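Local coordinates for protein tRNA (uracil(54)-C(5))-methyltransferase (PDB 2JJQ) that methylates C5 of uridine 54 in tRNA, using S-adenosyl-L-methionine as methyl donor and releasing S-adenosyl-L-homocysteine, at residues L295-G300 with R347-K352; E287-E292 with F354-V359; R369-L374 with K397-R402. One frame throughout, in Å; residues are numbered along the deposited sequence.

Contact 1: L295-G300 with R347-K352; sequences LDMYSG and REVSVK. With SAH (S-adenosyl-L-homocysteine), chain B.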
loop_
_atom_site.group_PDB
_atom_site.type_symbol
_atom_site.label_atom_id
_atom_site.label_comp_id
_atom_site.label_asym_id
_atom_site.label_seq_id
_atom_site.Cartn_x
_atom_site.Cartn_y
_atom_site.Cartn_z
ATOM N N LEU A 295 18.046 1.548 -14.831
ATOM C CA LEU A 295 17.134 0.374 -14.853
ATOM C C LEU A 295 16.123 0.481 -13.710
ATOM O O LEU A 295 16.529 0.630 -12.558
ATOM C CB LEU A 295 17.898 -0.937 -14.685
ATOM C CG LEU A 295 17.103 -2.222 -14.441
ATOM C CD1 LEU A 295 16.232 -2.515 -15.641
ATOM C CD2 LEU A 295 18.143 -3.329 -14.281
ATOM N N ASP A 296 14.829 0.412 -14.041
ATOM C CA ASP A 296 13.737 0.417 -13.070
ATOM C C ASP A 296 13.314 -1.072 -12.940
ATOM O O ASP A 296 12.389 -1.549 -13.650
ATOM C CB ASP A 296 12.580 1.321 -13.551
ATOM C CG ASP A 296 11.426 1.452 -12.515
ATOM O OD1 ASP A 296 11.655 1.064 -11.327
ATOM O OD2 ASP A 296 10.325 1.982 -12.898
ATOM N N MET A 297 13.973 -1.788 -12.022
ATOM C CA MET A 297 13.737 -3.220 -11.820
ATOM C C MET A 297 12.570 -3.414 -10.827
ATOM O O MET A 297 12.509 -2.726 -9.807
ATOM C CB MET A 297 15.041 -3.916 -11.373
ATOM C CG MET A 297 14.882 -5.480 -11.249
ATOM S SD MET A 297 14.196 -6.181 -12.768
ATOM C CE MET A 297 13.535 -7.747 -12.195
ATOM N N TYR A 298 11.702 -4.386 -11.113
ATOM C CA TYR A 298 10.423 -4.547 -10.413
ATOM C C TYR A 298 9.623 -3.240 -10.595
ATOM O O TYR A 298 9.100 -2.690 -9.650
ATOM C CB TYR A 298 10.631 -4.810 -8.936
ATOM C CG TYR A 298 11.639 -5.915 -8.600
ATOM C CD1 TYR A 298 11.266 -7.256 -8.646
ATOM C CD2 TYR A 298 12.935 -5.596 -8.164
ATOM C CE1 TYR A 298 12.176 -8.259 -8.331
ATOM C CE2 TYR A 298 13.819 -6.583 -7.803
ATOM C CZ TYR A 298 13.431 -7.906 -7.892
ATOM O OH TYR A 298 14.332 -8.863 -7.516
ATOM N N SER A 299 9.499 -2.799 -11.845
ATOM C CA SER A 299 8.921 -1.441 -12.144
ATOM C C SER A 299 7.455 -1.338 -11.823
ATOM O O SER A 299 6.901 -0.238 -11.726
ATOM C CB SER A 299 9.087 -1.111 -13.624
ATOM O OG SER A 299 8.304 -2.003 -14.413
ATOM N N GLY A 300 6.767 -2.471 -11.736
ATOM C CA GLY A 300 5.297 -2.379 -11.725
ATOM C C GLY A 300 4.846 -1.523 -12.886
ATOM O O GLY A 300 5.357 -1.643 -14.015
ATOM N N ARG A 347 15.113 -13.494 -11.993
ATOM C CA ARG A 347 16.035 -14.632 -12.147
ATOM C C ARG A 347 16.902 -14.455 -13.409
ATOM O O ARG A 347 18.007 -15.009 -13.493
ATOM C CB ARG A 347 15.254 -15.945 -12.217
ATOM C CG ARG A 347 14.211 -16.145 -11.110
ATOM C CD ARG A 347 13.313 -17.388 -11.385
ATOM N NE ARG A 347 14.066 -18.357 -12.176
ATOM C CZ ARG A 347 14.060 -19.669 -11.965
ATOM N NH1 ARG A 347 13.322 -20.189 -10.981
ATOM N NH2 ARG A 347 14.793 -20.469 -12.745
ATOM N N GLU A 348 16.420 -13.680 -14.376
ATOM C CA GLU A 348 17.053 -13.590 -15.700
ATOM C C GLU A 348 17.511 -12.209 -16.161
ATOM O O GLU A 348 18.333 -12.113 -17.095
ATOM C CB GLU A 348 16.104 -14.146 -16.775
ATOM C CG GLU A 348 14.911 -13.223 -17.106
ATOM C CD GLU A 348 13.683 -13.999 -17.671
ATOM O OE1 GLU A 348 13.926 -15.076 -18.298
ATOM O OE2 GLU A 348 12.504 -13.542 -17.489
ATOM N N VAL A 349 16.983 -11.137 -15.562
ATOM C CA VAL A 349 17.261 -9.774 -16.055
ATOM C C VAL A 349 18.738 -9.450 -16.030
ATOM O O VAL A 349 19.433 -9.727 -15.056
ATOM C CB VAL A 349 16.493 -8.686 -15.241
ATOM C CG1 VAL A 349 16.971 -8.674 -13.803
ATOM C CG2 VAL A 349 16.682 -7.275 -15.853
ATOM N N SER A 350 19.217 -8.849 -17.112
ATOM C CA SER A 350 20.582 -8.323 -17.162
ATOM C C SER A 350 20.661 -6.928 -16.554
ATOM O O SER A 350 19.800 -6.072 -16.803
ATOM C CB SER A 350 21.090 -8.280 -18.611
ATOM O OG SER A 350 22.245 -7.491 -18.683
ATOM N N VAL A 351 21.713 -6.694 -15.793
ATOM C CA VAL A 351 21.973 -5.390 -15.208
ATOM C C VAL A 351 23.184 -4.756 -15.848
ATOM O O VAL A 351 23.708 -3.771 -15.373
ATOM C CB VAL A 351 22.142 -5.526 -13.670
ATOM C CG1 VAL A 351 20.796 -5.834 -13.058
ATOM C CG2 VAL A 351 23.069 -6.665 -13.306
ATOM N N LYS A 352 23.634 -5.307 -16.972
ATOM C CA LYS A 352 24.789 -4.737 -17.652
ATOM C C LYS A 352 24.471 -3.383 -18.250
ATOM O O LYS A 352 23.398 -3.204 -18.842
ATOM C CB LYS A 352 25.187 -5.650 -18.820
ATOM C CG LYS A 352 25.634 -7.067 -18.429
ATOM C CD LYS A 352 26.303 -7.736 -19.654
ATOM C CE LYS A 352 26.580 -9.232 -19.455
ATOM N NZ LYS A 352 27.667 -9.438 -18.454
HETATM N N SAH B . 8.058 -0.088 -8.247
HETATM C CA SAH B . 6.650 -0.597 -8.344
HETATM C CB SAH B . 6.313 -1.514 -7.170
HETATM C CG SAH B . 7.120 -2.793 -7.168
HETATM S SD SAH B . 6.181 -4.006 -6.224
HETATM C C SAH B . 5.720 0.592 -8.278
HETATM O O SAH B . 4.504 0.518 -8.513
HETATM O OXT SAH B . 6.185 1.674 -7.947
HETATM C "C5'" SAH B . 7.199 -5.416 -6.577
HETATM C "C4'" SAH B . 7.055 -5.818 -8.055
HETATM O "O4'" SAH B . 7.739 -7.067 -8.340
HETATM C "C3'" SAH B . 5.614 -6.041 -8.513
HETATM O "O3'" SAH B . 5.310 -5.090 -9.553
HETATM C "C2'" SAH B . 5.590 -7.510 -9.006
HETATM O "O2'" SAH B . 4.788 -7.763 -10.164
HETATM C "C1'" SAH B . 7.021 -7.779 -9.366
HETATM N N9 SAH B . 7.554 -9.120 -9.153
HETATM C C8 SAH B . 7.248 -9.995 -8.165
HETATM N N7 SAH B . 8.068 -11.076 -8.266
HETATM C C5 SAH B . 8.914 -10.872 -9.288
HETATM C C6 SAH B . 10.030 -11.601 -9.925
HETATM N N6 SAH B . 10.361 -12.815 -9.420
HETATM N N1 SAH B . 10.649 -11.001 -10.995
HETATM C C2 SAH B . 10.284 -9.791 -11.471
HETATM N N3 SAH B . 9.268 -9.096 -10.938
HETATM C C4 SAH B . 8.586 -9.575 -9.871
#
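M297 lies between quite different partners: its thioether meets a valine of the loop 347-352, while its terminal methyl is shared between that valine, the adenine of S-adenosyl-L-homocysteine and a tyrosine ring. M297 SD lies 3.9 Å from V349 CG1, and the two side chains run past one another in opposite directions. Further out, M297 CE is 3.9 Å from SAH C2 and sits over the centre of one face of the Y298 ring, 4.1 Å above its plane. A bend at chi2 (52°), following a CG set anti to the backbone N, turns the thioether end of M297 into this position. Two residues back along the strand, L295 uses its CD2 branch to reach V351 CG1 at 3.8 Å, the side chains crossing obliquely.

This is the end of strand 293-297 in the class I methyltransferase fold, where the chain leaves the central sheet and turns through Y298, S299 and G300 into the cofactor pocket. Y298 O accepts a hydrogen bond from the amino nitrogen of the cofactor, SAH N, at 3.1 Å. The Y298 ring sits with SAH C4 at its edge, in plane, and Y298 CD1 is 3.6 Å from SAH N3; the tyrosine hydroxyl is hydrogen-bonded to D346, so both ends of the residue are fixed near the ligand. G300 passes close to the ribose, its CA 3.5 Å from SAH O3', while its N is hydrogen-bonded to D319. On the loop side, S350 OG accepts from K352 N at 3.1 Å in an ST turn. F318 of the neighbouring strand 314-319 packs on L295, M297 and V349 alike, and L370 of helix 368-377 touches both Y298 and V351.

Contact 2: E287-E292 with F354-V359; sequences ELVEGE and FDTVIV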
loop_
_atom_site.group_PDB
_atom_site.type_symbol
_atom_site.label_atom_id
_atom_site.label_comp_id
_atom_site.label_asym_id
_atom_site.label_seq_id
_atom_site.Cartn_x
_atom_site.Cartn_y
_atom_site.Cartn_z
ATOM N N GLU A 287 16.253 11.990 -7.010
ATOM C CA GLU A 287 17.375 12.725 -6.422
ATOM C C GLU A 287 18.610 11.840 -6.170
ATOM O O GLU A 287 19.763 12.313 -6.216
ATOM C CB GLU A 287 16.924 13.401 -5.130
ATOM C CG GLU A 287 16.055 14.584 -5.487
ATOM C CD GLU A 287 15.258 15.153 -4.334
ATOM O OE1 GLU A 287 15.401 14.682 -3.171
ATOM O OE2 GLU A 287 14.463 16.083 -4.625
ATOM N N LEU A 288 18.362 10.568 -5.906
ATOM C CA LEU A 288 19.408 9.622 -5.522
ATOM C C LEU A 288 20.092 8.959 -6.698
ATOM O O LEU A 288 21.253 8.552 -6.581
ATOM C CB LEU A 288 18.810 8.530 -4.633
ATOM C CG LEU A 288 18.360 9.066 -3.253
ATOM C CD1 LEU A 288 17.786 7.898 -2.438
ATOM C CD2 LEU A 288 19.434 9.784 -2.453
ATOM N N VAL A 289 19.381 8.773 -7.809
ATOM C CA VAL A 289 20.022 8.092 -8.948
ATOM C C VAL A 289 21.191 8.954 -9.491
ATOM O O VAL A 289 21.231 10.155 -9.278
ATOM C CB VAL A 289 19.030 7.760 -10.075
ATOM C CG1 VAL A 289 17.804 6.960 -9.504
ATOM C CG2 VAL A 289 18.457 9.052 -10.719
ATOM N N GLU A 290 22.085 8.324 -10.231
ATOM C CA GLU A 290 23.222 9.006 -10.859
ATOM C C GLU A 290 23.371 8.560 -12.305
ATOM O O GLU A 290 23.092 7.423 -12.658
ATOM C CB GLU A 290 24.520 8.744 -10.086
ATOM C CG GLU A 290 24.540 9.421 -8.710
ATOM C CD GLU A 290 25.851 9.279 -7.986
ATOM O OE1 GLU A 290 26.850 8.869 -8.602
ATOM O OE2 GLU A 290 25.885 9.582 -6.778
ATOM N N GLY A 291 23.871 9.469 -13.146
ATOM C CA GLY A 291 24.168 9.112 -14.514
ATOM C C GLY A 291 22.985 9.348 -15.431
ATOM O O GLY A 291 22.139 10.175 -15.150
ATOM N N GLU A 292 22.917 8.611 -16.532
ATOM C CA GLU A 292 21.848 8.836 -17.498
ATOM C C GLU A 292 21.010 7.581 -17.733
ATOM O O GLU A 292 19.765 7.654 -17.935
ATOM C CB GLU A 292 22.456 9.231 -18.834
ATOM C CG GLU A 292 21.411 9.628 -19.814
ATOM C CD GLU A 292 20.492 10.784 -19.347
ATOM O OE1 GLU A 292 20.853 11.587 -18.443
ATOM O OE2 GLU A 292 19.404 10.913 -19.932
ATOM N N PHE A 354 24.111 -0.188 -17.119
ATOM C CA PHE A 354 23.331 0.907 -16.505
ATOM C C PHE A 354 24.226 1.731 -15.601
ATOM O O PHE A 354 25.169 1.192 -15.032
ATOM C CB PHE A 354 22.177 0.314 -15.698
ATOM C CG PHE A 354 21.199 -0.367 -16.547
ATOM C CD1 PHE A 354 20.286 0.393 -17.305
ATOM C CD2 PHE A 354 21.170 -1.753 -16.642
ATOM C CE1 PHE A 354 19.349 -0.190 -18.126
ATOM C CE2 PHE A 354 20.232 -2.343 -17.502
ATOM C CZ PHE A 354 19.325 -1.594 -18.228
ATOM N N ASP A 355 23.917 3.025 -15.448
ATOM C CA ASP A 355 24.579 3.855 -14.431
ATOM C C ASP A 355 23.953 3.705 -13.030
ATOM O O ASP A 355 24.655 3.770 -12.020
ATOM C CB ASP A 355 24.446 5.324 -14.831
ATOM C CG ASP A 355 25.108 5.604 -16.163
ATOM O OD1 ASP A 355 26.251 5.131 -16.336
ATOM O OD2 ASP A 355 24.509 6.282 -17.019
ATOM N N THR A 356 22.630 3.501 -12.987
ATOM C CA THR A 356 21.945 3.264 -11.734
ATOM C C THR A 356 20.958 2.157 -11.911
ATOM O O THR A 356 20.310 2.093 -12.941
ATOM C CB THR A 356 21.180 4.541 -11.259
ATOM O OG1 THR A 356 22.122 5.525 -10.893
ATOM C CG2 THR A 356 20.352 4.252 -9.997
ATOM N N VAL A 357 20.836 1.262 -10.922
ATOM C CA VAL A 357 19.792 0.262 -10.988
ATOM C C VAL A 357 18.863 0.512 -9.783
ATOM O O VAL A 357 19.310 0.526 -8.637
ATOM C CB VAL A 357 20.365 -1.204 -10.918
ATOM C CG1 VAL A 357 19.228 -2.202 -10.748
ATOM C CG2 VAL A 357 21.158 -1.558 -12.186
ATOM N N ILE A 358 17.566 0.641 -10.035
ATOM C CA ILE A 358 16.577 0.786 -8.941
ATOM C C ILE A 358 15.940 -0.548 -8.743
ATOM O O ILE A 358 15.535 -1.184 -9.725
ATOM C CB ILE A 358 15.465 1.738 -9.354
ATOM C CG1 ILE A 358 16.095 3.083 -9.735
ATOM C CG2 ILE A 358 14.439 1.923 -8.200
ATOM C CD1 ILE A 358 15.074 3.982 -10.427
ATOM N N VAL A 359 15.855 -0.993 -7.495
ATOM C CA VAL A 359 15.113 -2.240 -7.227
ATOM C C VAL A 359 14.032 -2.006 -6.193
ATOM O O VAL A 359 14.293 -1.389 -5.181
ATOM C CB VAL A 359 16.050 -3.384 -6.764
ATOM C CG1 VAL A 359 16.995 -3.805 -7.928
ATOM C CG2 VAL A 359 16.832 -3.034 -5.528
#
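After leaving its helix at V289, the run from V289 to E292 heads 136° away from the direction of D355 to I358, and the backbones come closest at G291 and D355, whose CA atoms are 5.3 Å apart. T356, at the start of strand 356-359, and D355 just before it grip this connection by its backbone. T356 OG1 donates to E290 O at 2.8 Å, meeting a lone pair in the carbonyl plane. The same torsion that aims this hydroxyl, OG1 anti to the carbonyl carbon, leaves CG2 anti to the backbone N, where it packs across V289 at about a right angle, 3.7 Å from V289 CB. Next to it, D355 OD2 accepts from E292 N at 2.9 Å. That bond is nearly straight at 166°, and the donor approaches on the anti side, 31° out of the carboxylate plane. K293 N is a second donor to this oxygen, so one carboxylate atom gathers two successive amides. G291 CA runs close by D355 CB, 3.8 Å away.

Inward from this polar edge the contact becomes apolar: V289 CG1 reaches I358 CD1 at 4.1 Å, and L308 of helix 303-310 packs against both. Outward, E290 extends away from the strand and forms a salt bridge with K423 of strand 419-424. The strand 356-359 runs parallel to 293-297 in the central sheet, and the turn held here is the one that brings helix 275-288 into the latter, as in the Rossmann-like core of class I SAM-dependent methyltransferases.

Contact 3: R369-L374 with K397-R402; sequences RLVKRL and KMLDYR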
loop_
_atom_site.group_PDB
_atom_site.type_symbol
_atom_site.label_atom_id
_atom_site.label_comp_id
_atom_site.label_asym_id
_atom_site.label_seq_id
_atom_site.Cartn_x
_atom_site.Cartn_y
_atom_site.Cartn_z
ATOM N N ARG A 369 20.277 -14.739 -7.779
ATOM C CA ARG A 369 20.920 -14.572 -9.090
ATOM C C ARG A 369 21.059 -13.099 -9.491
ATOM O O ARG A 369 22.021 -12.700 -10.125
ATOM C CB ARG A 369 20.178 -15.327 -10.200
ATOM C CG ARG A 369 20.447 -16.835 -10.166
ATOM C CD ARG A 369 19.646 -17.643 -11.186
ATOM N NE ARG A 369 20.076 -19.043 -11.141
ATOM C CZ ARG A 369 19.403 -20.058 -11.683
ATOM N NH1 ARG A 369 18.242 -19.834 -12.309
ATOM N NH2 ARG A 369 19.889 -21.302 -11.595
ATOM N N LEU A 370 20.065 -12.302 -9.145
ATOM C CA LEU A 370 20.120 -10.865 -9.426
ATOM C C LEU A 370 21.208 -10.249 -8.534
ATOM O O LEU A 370 21.975 -9.403 -8.994
ATOM C CB LEU A 370 18.750 -10.231 -9.116
ATOM C CG LEU A 370 18.740 -8.704 -9.229
ATOM C CD1 LEU A 370 19.252 -8.203 -10.594
ATOM C CD2 LEU A 370 17.275 -8.201 -8.962
ATOM N N VAL A 371 21.273 -10.639 -7.250
ATOM C CA VAL A 371 22.382 -10.132 -6.424
ATOM C C VAL A 371 23.780 -10.482 -6.955
ATOM O O VAL A 371 24.675 -9.620 -7.003
ATOM C CB VAL A 371 22.214 -10.222 -4.846
ATOM C CG1 VAL A 371 20.800 -10.654 -4.317
ATOM C CG2 VAL A 371 23.492 -10.583 -4.057
ATOM N N LYS A 372 23.933 -11.716 -7.426
ATOM C CA LYS A 372 25.197 -12.089 -8.102
ATOM C C LYS A 372 25.519 -11.195 -9.298
ATOM O O LYS A 372 26.676 -10.736 -9.487
ATOM C CB LYS A 372 25.140 -13.544 -8.565
ATOM C CG LYS A 372 25.045 -14.538 -7.393
ATOM C CD LYS A 372 25.323 -15.962 -7.821
ATOM C CE LYS A 372 25.241 -16.937 -6.636
ATOM N NZ LYS A 372 25.777 -18.294 -7.041
ATOM N N ARG A 373 24.494 -10.935 -10.118
ATOM C CA ARG A 373 24.666 -10.146 -11.324
ATOM C C ARG A 373 25.038 -8.709 -10.974
ATOM O O ARG A 373 25.925 -8.121 -11.596
ATOM C CB ARG A 373 23.411 -10.196 -12.174
ATOM C CG ARG A 373 23.246 -11.513 -12.909
ATOM C CD ARG A 373 21.975 -11.502 -13.733
ATOM N NE ARG A 373 22.045 -12.635 -14.633
ATOM C CZ ARG A 373 21.207 -13.659 -14.589
ATOM N NH1 ARG A 373 20.208 -13.654 -13.708
ATOM N NH2 ARG A 373 21.357 -14.674 -15.442
ATOM N N LEU A 374 24.405 -8.161 -9.927
ATOM C CA LEU A 374 24.701 -6.793 -9.478
ATOM C C LEU A 374 26.146 -6.712 -8.947
ATOM O O LEU A 374 26.869 -5.735 -9.181
ATOM C CB LEU A 374 23.692 -6.394 -8.370
ATOM C CG LEU A 374 22.297 -6.010 -8.916
ATOM C CD1 LEU A 374 21.205 -5.941 -7.770
ATOM C CD2 LEU A 374 22.350 -4.671 -9.664
ATOM N N LYS A 397 23.533 -6.896 2.989
ATOM C CA LYS A 397 24.720 -7.675 3.410
ATOM C C LYS A 397 25.282 -8.521 2.282
ATOM O O LYS A 397 26.505 -8.683 2.179
ATOM C CB LYS A 397 24.388 -8.604 4.595
ATOM C CG LYS A 397 24.216 -7.893 5.905
ATOM C CD LYS A 397 23.809 -8.872 7.031
ATOM C CE LYS A 397 22.363 -8.661 7.411
ATOM N NZ LYS A 397 22.117 -9.068 8.829
ATOM N N MET A 398 24.394 -9.064 1.451
ATOM C CA MET A 398 24.810 -9.879 0.316
ATOM C C MET A 398 25.391 -9.031 -0.823
ATOM O O MET A 398 26.188 -9.517 -1.615
ATOM C CB MET A 398 23.650 -10.703 -0.221
ATOM C CG MET A 398 22.819 -11.394 0.840
ATOM S SD MET A 398 21.299 -12.078 0.154
ATOM C CE MET A 398 20.756 -13.154 1.492
ATOM N N LEU A 399 24.972 -7.769 -0.934
ATOM C CA LEU A 399 25.501 -6.913 -2.014
ATOM C C LEU A 399 26.885 -6.367 -1.697
ATOM O O LEU A 399 27.135 -5.938 -0.565
ATOM C CB LEU A 399 24.546 -5.726 -2.202
ATOM C CG LEU A 399 23.243 -6.171 -2.882
ATOM C CD1 LEU A 399 22.168 -5.090 -2.709
ATOM C CD2 LEU A 399 23.406 -6.579 -4.405
ATOM N N ASP A 400 27.746 -6.268 -2.703
ATOM C CA ASP A 400 29.073 -5.653 -2.473
ATOM C C ASP A 400 29.043 -4.132 -2.522
ATOM O O ASP A 400 29.761 -3.490 -3.313
ATOM C CB ASP A 400 30.107 -6.257 -3.421
ATOM C CG ASP A 400 30.266 -7.764 -3.211
ATOM O OD1 ASP A 400 30.079 -8.247 -2.063
ATOM O OD2 ASP A 400 30.583 -8.463 -4.194
ATOM N N TYR A 401 28.207 -3.556 -1.640
ATOM C CA TYR A 401 27.895 -2.141 -1.657
ATOM C C TYR A 401 27.701 -1.704 -0.241
ATOM O O TYR A 401 27.338 -2.509 0.602
ATOM C CB TYR A 401 26.528 -1.915 -2.373
ATOM C CG TYR A 401 26.595 -2.009 -3.881
ATOM C CD1 TYR A 401 26.569 -0.859 -4.664
ATOM C CD2 TYR A 401 26.650 -3.254 -4.531
ATOM C CE1 TYR A 401 26.640 -0.944 -6.066
ATOM C CE2 TYR A 401 26.717 -3.350 -5.914
ATOM C CZ TYR A 401 26.711 -2.179 -6.669
ATOM O OH TYR A 401 26.756 -2.241 -8.033
ATOM N N ARG A 402 27.897 -0.424 0.017
ATOM C CA ARG A 402 27.590 0.161 1.333
ATOM C C ARG A 402 26.369 1.100 1.204
ATOM O O ARG A 402 26.047 1.496 0.107
ATOM C CB ARG A 402 28.794 0.919 1.854
ATOM C CG ARG A 402 29.167 2.101 0.998
ATOM C CD ARG A 402 30.312 2.910 1.602
ATOM N NE ARG A 402 30.034 4.316 1.361
ATOM C CZ ARG A 402 30.642 5.070 0.461
ATOM N NH1 ARG A 402 31.626 4.581 -0.297
ATOM N NH2 ARG A 402 30.258 6.330 0.339
#
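V371 and L399 meet at the middle of this contact, where V371 CB and L399 CD2 are 3.9 Å apart. The same L399 methyl also touches L374, lying 4.0 Å from L374 CB, so a single branch of the leucine fits against two residues about one helical turn apart on 369-374. CG of L399 stands anti to its carbonyl carbon (chi1 -73°), and from there CD2 comes nearer the helix than the CB direction alone would bring it. Through its CG2 branch V371 meets a second neighbour, M398 CB, at 3.8 Å, the two side chains crossing at about a right angle, while the sulfur end of M398 leads away. Y401 completes the inner shell. L374 O lies at the edge of the Y401 ring, near the ring plane, 3.7 Å from Y401 OH.

Around these groups, polar bonds surround the turn that follows helix 389-398. N375, just beyond L374, gives its ND2 to M398 O and takes D400 N on its OD1, holding the chain at M398 and at D400, the centre of an inverse gamma turn. The hydroxyl of Y401 is hydrogen-bonded to P379 O, and K378 makes a cation-pi contact with its ring. I382 of strand 381-386 touches L374 and Y401, and L424 of strand 419-424 touches L399 and Y401. Helices 368-377 and 389-398 thus flank strands of the central sheet in the catalytic, class I-like methyltransferase domain.

Between the segments, then, the chemistry is mainly van der Waals packing of aliphatic groups, with backbone oxygens M398 O and L374 O at its margins; the directional bonds around the turn include those from N375 and to P379 O, which probably help to place it.

How the contacts relate
From the N terminus, helix 275-288 leads through 287-292 into strand 293-297. Contact 2 closes the longest loop, from 287-292 to 354-359, and contact 1 is nested within it, joining 295-300 to the loop 347-352 that precedes strand 356-359. Strands 293-297 and 356-359 are sheet neighbours, so the two contacts meet directly: L295 O is 2.7 Å from I358 N. Contact 3 follows in series, crossing neither, and closes a shorter loop between helix 368-377 and the end of helix 389-398. It touches contact 1 where R373 NH1 lies 2.6 Å from R347 O, and contact 2 where L374 packs on V357.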